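Beta-galactosidase/beta-glucuronidase (Faecalibacterium prausnitzii L2-6, PDB 6MVF) probably hydrolyses terminal beta-glucuronides as a family 2 glycoside hydrolase of a human gut bacterium, and binds flavin mononucleotide. Local coordinates at residues 287-291 / 292-296; 546-549 / 550-553; 655-658 / 659-663. All blocks are in the same frame, centred on the assembly; numbering follows the deposited sequence.

Contact 1. Residues 287-291 / 292-296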
# COMPACT_ATOMS: atom_id res chain seq x y z
N PHE A 287 -39.51 -10.48 -11.28
CA PHE A 287 -38.31 -9.91 -11.89
C PHE A 287 -37.45 -11.00 -12.54
O PHE A 287 -37.25 -12.08 -11.97
CB PHE A 287 -37.49 -9.14 -10.85
CG PHE A 287 -36.22 -8.57 -11.38
CD1 PHE A 287 -36.22 -7.35 -12.03
CD2 PHE A 287 -35.03 -9.25 -11.24
CE1 PHE A 287 -35.05 -6.83 -12.52
CE2 PHE A 287 -33.85 -8.74 -11.72
CZ PHE A 287 -33.86 -7.53 -12.37
N SER A 288 -36.95 -10.71 -13.74
CA SER A 288 -35.96 -11.53 -14.43
C SER A 288 -34.83 -10.63 -14.88
O SER A 288 -35.06 -9.50 -15.31
CB SER A 288 -36.51 -12.24 -15.69
OG SER A 288 -37.71 -12.94 -15.44
N ILE A 289 -33.61 -11.14 -14.84
CA ILE A 289 -32.49 -10.43 -15.43
C ILE A 289 -31.74 -11.40 -16.33
O ILE A 289 -31.51 -12.56 -15.95
CB ILE A 289 -31.57 -9.81 -14.36
CG1 ILE A 289 -30.39 -9.11 -15.03
CG2 ILE A 289 -31.16 -10.85 -13.35
CD1 ILE A 289 -29.62 -8.19 -14.07
N ASN A 290 -31.44 -10.96 -17.56
CA ASN A 290 -30.72 -11.79 -18.54
C ASN A 290 -31.43 -13.12 -18.76
O ASN A 290 -30.77 -14.16 -18.91
CB ASN A 290 -29.26 -12.02 -18.12
CG ASN A 290 -28.46 -10.72 -18.06
OD1 ASN A 290 -28.65 -9.82 -18.88
ND2 ASN A 290 -27.57 -10.60 -17.07
N GLY A 291 -32.76 -13.11 -18.72
CA GLY A 291 -33.55 -14.27 -19.04
C GLY A 291 -33.77 -15.26 -17.91
O GLY A 291 -34.40 -16.30 -18.14
N GLU A 292 -33.29 -14.99 -16.71
CA GLU A 292 -33.47 -15.91 -15.59
C GLU A 292 -34.36 -15.26 -14.54
O GLU A 292 -34.12 -14.11 -14.15
CB GLU A 292 -32.12 -16.31 -14.99
CG GLU A 292 -32.26 -17.24 -13.80
CD GLU A 292 -30.99 -18.00 -13.48
OE1 GLU A 292 -30.15 -18.17 -14.40
OE2 GLU A 292 -30.84 -18.43 -12.31
N ALA A 293 -35.37 -16.00 -14.09
CA ALA A 293 -36.24 -15.54 -13.01
C ALA A 293 -35.44 -15.38 -11.73
O ALA A 293 -34.83 -16.34 -11.24
CB ALA A 293 -37.37 -16.53 -12.80
N THR A 294 -35.43 -14.16 -11.18
CA THR A 294 -34.60 -13.82 -10.03
C THR A 294 -35.37 -12.88 -9.12
O THR A 294 -35.28 -11.65 -9.26
CB THR A 294 -33.28 -13.19 -10.46
OG1 THR A 294 -32.67 -13.98 -11.48
CG2 THR A 294 -32.32 -13.07 -9.27
N PRO A 295 -36.13 -13.41 -8.17
CA PRO A 295 -36.88 -12.51 -7.27
C PRO A 295 -35.92 -11.56 -6.55
O PRO A 295 -34.86 -11.97 -6.08
CB PRO A 295 -37.57 -13.48 -6.30
CG PRO A 295 -37.69 -14.77 -7.06
CD PRO A 295 -36.43 -14.83 -7.91
N LEU A 296 -36.29 -10.27 -6.52
CA LEU A 296 -35.51 -9.24 -5.84
C LEU A 296 -35.88 -9.20 -4.36
O LEU A 296 -37.01 -8.88 -4.00
CB LEU A 296 -35.75 -7.87 -6.48
CG LEU A 296 -35.20 -7.69 -7.90
CD1 LEU A 296 -35.11 -6.22 -8.24
CD2 LEU A 296 -33.82 -8.37 -8.07

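Contact 2. Residues 546-549 / 550-553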
# COMPACT_ATOMS: atom_id res chain seq x y z
N GLY A 546 -39.83 4.31 22.36
CA GLY A 546 -39.06 3.15 22.76
C GLY A 546 -37.90 3.45 23.69
O GLY A 546 -37.00 2.61 23.83
N GLY A 547 -37.90 4.60 24.35
CA GLY A 547 -36.82 4.97 25.25
C GLY A 547 -35.58 5.49 24.55
O GLY A 547 -34.51 5.52 25.15
N VAL A 548 -35.69 5.89 23.29
CA VAL A 548 -34.58 6.42 22.51
C VAL A 548 -35.09 7.64 21.77
O VAL A 548 -36.21 7.62 21.25
CB VAL A 548 -34.04 5.38 21.50
CG1 VAL A 548 -32.97 5.99 20.61
CG2 VAL A 548 -33.51 4.14 22.23
N LYS A 549 -34.28 8.69 21.73
CA LYS A 549 -34.61 9.89 20.99
C LYS A 549 -33.70 10.01 19.77
O LYS A 549 -32.54 9.59 19.81
CB LYS A 549 -34.45 11.14 21.87
CG LYS A 549 -35.40 11.20 23.02
CD LYS A 549 -34.77 11.93 24.18
CE LYS A 549 -35.81 12.70 24.95
NZ LYS A 549 -36.46 13.66 24.04
N GLY A 550 -34.23 10.59 18.70
CA GLY A 550 -33.45 10.97 17.53
C GLY A 550 -33.30 9.93 16.43
O GLY A 550 -32.52 10.16 15.49
N ARG A 551 -34.02 8.81 16.50
CA ARG A 551 -33.66 7.67 15.67
C ARG A 551 -34.88 6.97 15.12
O ARG A 551 -35.91 6.84 15.79
CB ARG A 551 -32.83 6.64 16.46
CG ARG A 551 -31.61 7.21 17.17
CD ARG A 551 -30.55 7.59 16.20
NE ARG A 551 -29.45 8.27 16.88
CZ ARG A 551 -28.52 7.67 17.62
NH1 ARG A 551 -28.53 6.35 17.78
NH2 ARG A 551 -27.59 8.40 18.21
N ASN A 552 -34.75 6.48 13.89
CA ASN A 552 -35.53 5.34 13.43
C ASN A 552 -34.72 4.08 13.70
O ASN A 552 -33.58 3.95 13.23
CB ASN A 552 -35.88 5.50 11.96
CG ASN A 552 -36.86 4.45 11.47
OD1 ASN A 552 -36.56 3.26 11.49
ND2 ASN A 552 -38.03 4.88 11.01
N ASN A 553 -35.27 3.16 14.49
CA ASN A 553 -34.56 1.96 14.91
C ASN A 553 -35.16 0.70 14.29
O ASN A 553 -35.20 -0.37 14.91
CB ASN A 553 -34.53 1.85 16.44
CG ASN A 553 -33.53 2.83 17.07
OD1 ASN A 553 -32.34 2.86 16.73
ND2 ASN A 553 -34.03 3.64 18.00
O HOH W 1 -35.88 7.75 18.70

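Contact 3. Residues 655-658 / 659-663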
# COMPACT_ATOMS: atom_id res chain seq x y z
N GLU A 655 -33.75 -16.03 38.47
CA GLU A 655 -35.08 -16.18 39.06
C GLU A 655 -36.05 -15.16 38.47
O GLU A 655 -37.17 -15.50 38.12
CB GLU A 655 -34.99 -16.05 40.58
CG GLU A 655 -36.29 -16.33 41.32
CD GLU A 655 -36.76 -17.77 41.16
OE1 GLU A 655 -36.00 -18.63 40.64
OE2 GLU A 655 -37.91 -18.06 41.58
N THR A 656 -35.63 -13.90 38.38
CA THR A 656 -36.43 -12.86 37.77
C THR A 656 -35.54 -12.04 36.85
O THR A 656 -34.43 -11.64 37.24
CB THR A 656 -37.10 -11.95 38.81
OG1 THR A 656 -36.19 -10.92 39.21
CG2 THR A 656 -37.50 -12.74 40.03
N GLU A 657 -36.02 -11.77 35.64
CA GLU A 657 -35.20 -11.09 34.66
C GLU A 657 -35.08 -9.62 35.03
O GLU A 657 -35.97 -9.07 35.69
CB GLU A 657 -35.79 -11.26 33.27
CG GLU A 657 -35.76 -12.72 32.81
CD GLU A 657 -36.19 -12.92 31.37
OE1 GLU A 657 -36.37 -11.88 30.67
OE2 GLU A 657 -36.36 -14.10 30.95
N PRO A 658 -33.97 -8.97 34.65
CA PRO A 658 -33.72 -7.60 35.11
C PRO A 658 -34.76 -6.59 34.64
O PRO A 658 -35.33 -6.71 33.54
CB PRO A 658 -32.33 -7.28 34.52
CG PRO A 658 -32.14 -8.30 33.40
CD PRO A 658 -32.78 -9.54 34.00
N ALA A 659 -35.00 -5.59 35.49
CA ALA A 659 -35.93 -4.51 35.16
C ALA A 659 -35.57 -3.87 33.83
O ALA A 659 -36.45 -3.47 33.06
CB ALA A 659 -35.93 -3.47 36.27
N CYS A 660 -34.27 -3.77 33.53
CA CYS A 660 -33.78 -3.09 32.33
C CYS A 660 -34.06 -3.85 31.03
O CYS A 660 -33.73 -3.33 29.97
CB CYS A 660 -32.28 -2.82 32.46
SG CYS A 660 -31.20 -4.29 32.33
N TYR A 661 -34.62 -5.06 31.08
CA TYR A 661 -35.10 -5.66 29.84
C TYR A 661 -36.48 -5.15 29.41
O TYR A 661 -36.97 -5.61 28.38
CB TYR A 661 -35.21 -7.18 29.92
CG TYR A 661 -33.90 -7.92 29.93
CD1 TYR A 661 -32.70 -7.27 29.69
CD2 TYR A 661 -33.88 -9.29 30.19
CE1 TYR A 661 -31.50 -7.96 29.71
CE2 TYR A 661 -32.68 -9.99 30.20
CZ TYR A 661 -31.50 -9.32 29.96
OH TYR A 661 -30.32 -10.03 29.99
N THR A 662 -37.12 -4.26 30.18
CA THR A 662 -38.47 -3.79 29.85
C THR A 662 -38.56 -2.27 29.88
O THR A 662 -38.12 -1.63 30.84
CB THR A 662 -39.51 -4.39 30.80
OG1 THR A 662 -39.40 -5.82 30.80
CG2 THR A 662 -40.91 -3.99 30.34
N LEU A 663 -39.13 -1.72 28.81
CA LEU A 663 -39.50 -0.31 28.75
C LEU A 663 -40.24 0.12 30.01
O LEU A 663 -41.16 -0.58 30.45
CB LEU A 663 -40.42 -0.08 27.55
CG LEU A 663 -39.92 0.66 26.33
CD1 LEU A 663 -41.10 0.81 25.33
CD2 LEU A 663 -39.40 1.98 26.79
O HOH W 2 -37.81 -7.23 32.83

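Contact 1. Residues 287-291 / 292-296
Phe-287 and Leu-296 supply the apolar part of this tight beta hairpin. CG of Leu-296 lies over one face of the phenyl ring, 4.0 Å from the centroid of the Phe-287 ring and 25° off its normal, displaced toward the rim, which makes a CH-pi contact. Leu-296 CD2 comes down on the same flank, 3.5 Å from Phe-287 CD2. The ring gets there because CG of Phe-287 stands anti to its own nitrogen (chi1 178°). Its edge faces the carbonyl oxygen of Thr-294, which lies in the ring plane. CG2 of Ile-289 also rests against the hydroxyl oxygen of Thr-294, 3.9 Å from OG1.

The backbone bonds fix the register. Ile-289 and Glu-292 form the antiparallel hydrogen-bonded pair, with Ile-289 N 3.1 Å from Glu-292 O and a reciprocal bond from Glu-292 N to Ile-289 O. Between them Asn-290 and Gly-291, both at positive phi, are the two central residues of a type I' turn, a common closure for a beta hairpin with a two-residue loop. Next comes the non-hydrogen-bonded pair Ser-288 with Ala-293, and then a nearly straight bond (168°) carries Thr-294 N to Phe-287 O at 2.9 Å. Glu-292 O has a second donor: the hydroxyl of Thr-294 reaches it at 3.0 Å from OG1, from the face of the carbonyl plane opposite to Ile-289 N, so a side chain and a backbone amide grip one oxygen.

The amide of Asn-290 leaves the hairpin to bond Trp-246 O and Ser-278 N. Strand 279-282 pairs with 286-289 along the other edge, strand 292-300 continues into the TIM barrel between strands 331-334 and 529-532, and Phe-287 and Leu-296 both pack on Phe-393 of barrel strand 391-398.

Contact 2. Residues 546-549 / 550-553
Val-548 meets Asn-553 and Arg-551 across a corner of the chain. Its CG1 methyl touches two side chains from beyond the bend, the ND2 atom of Asn-553 at 3.7 Å and the CG methylene of Arg-551 at 3.9 Å. CG1 is the branch anti to the nitrogen of Val-548 (chi1 175°), and that setting turns it toward both partners; each crosses the valine at a slant. The Asn-553 amide thus meets the valine through its nitrogen end, while Arg-551 offers only the aliphatic root of its chain. Arg-551 CG also lies 3.7 Å from Lys-549 O, and a bend at chi2 (-71°) then leads the guanidinium group off toward partners elsewhere.

The chain changes sheets at Gly-550. Before it, strand 548-549 pairs with 543-545 as the second arm of a short hairpin turned by Gly-546 and Gly-547; after it, strand 551-552 pairs with 538-540. Gly-550 sits at positive phi (90°), a conformation in which a CB would press on the preceding carbonyl oxygen. All this belongs to the long excursion between the last TIM-barrel strand, 529-532, and helix 566-575.

No direct hydrogen bond spans the bend. Instead water 1 bridges it, donating to Val-548 O at 2.6 Å and accepting from Arg-551 N at 3.1 Å, so the amide and carbonyl that flank the corner are joined through solvent.

The polar ends are committed outward: Arg-551 NE bonds Met-60 O of the same chain, and its NH2 forms a salt bridge with Glu-265 of the second subunit. Val-548 packs on Asn-263 of that subunit, and Asn-553 OD1 receives a weak hydrogen bond from its Asn-264.

Contact 3. Residues 655-658 / 659-663
Tyr-661 carries its ring back over Pro-658 with CG anti to its own carbonyl carbon (chi1 -72°), while a like setting in Glu-657, followed by an extended chain, takes the carboxylate to the rim of that ring. The site is a 3-10 turn, residues 659-661, entered through Pro-658 in the tail that follows strand 646-654.

Pro-658 CG stands over the middle of the tyrosine, 3.5 Å from the centroid of the Tyr-661 ring and only 6° off its normal, a centred CH-pi contact. At the edge of the ring and in its plane is Glu-657 OE1, 3.6 Å from Tyr-661 CD2, with the carboxylate turned 79° to the ring. Beside the ring contact, Cys-660 SG rests against Pro-658 CB.

The far ends are tied to the body of the chain: Glu-657 OE2 accepts bonds from Asn-498, His-588 and Ala-592 N, and Tyr-661 OH bonds Gln-590 N. His-496 meets the Tyr-661 ring edge-to-face.

Tyr-661 N closes the turn on Pro-658 O at 3.0 Å; water 2 donates to that same Pro-658 O at 2.6 Å and is hydrogen-bonded to Thr-662 OG1 at 2.9 Å.

The three contacts follow one another along the chain without interleaving. Contacts 1 and 2 both belong to the TIM-barrel domain, their centres about 37 Å apart: contact 1 leads into the first barrel strand, 292-300, and contact 2 follows the last, 529-532, so contact 1 opens the barrel's strand series and contact 2 comes after it has ended. Contact 3 ends the modelled chain, past the C-terminal beta sheet, its centre about 47 Å from that of contact 1 but about 20 Å from that of contact 2, where Leu-663 CD2 packs on Gly-546 C at 3.7 Å. Both also touch the second subunit, contact 2 through a salt bridge and contact 3 through packing of Cys-660, so this side lies at a subunit interface.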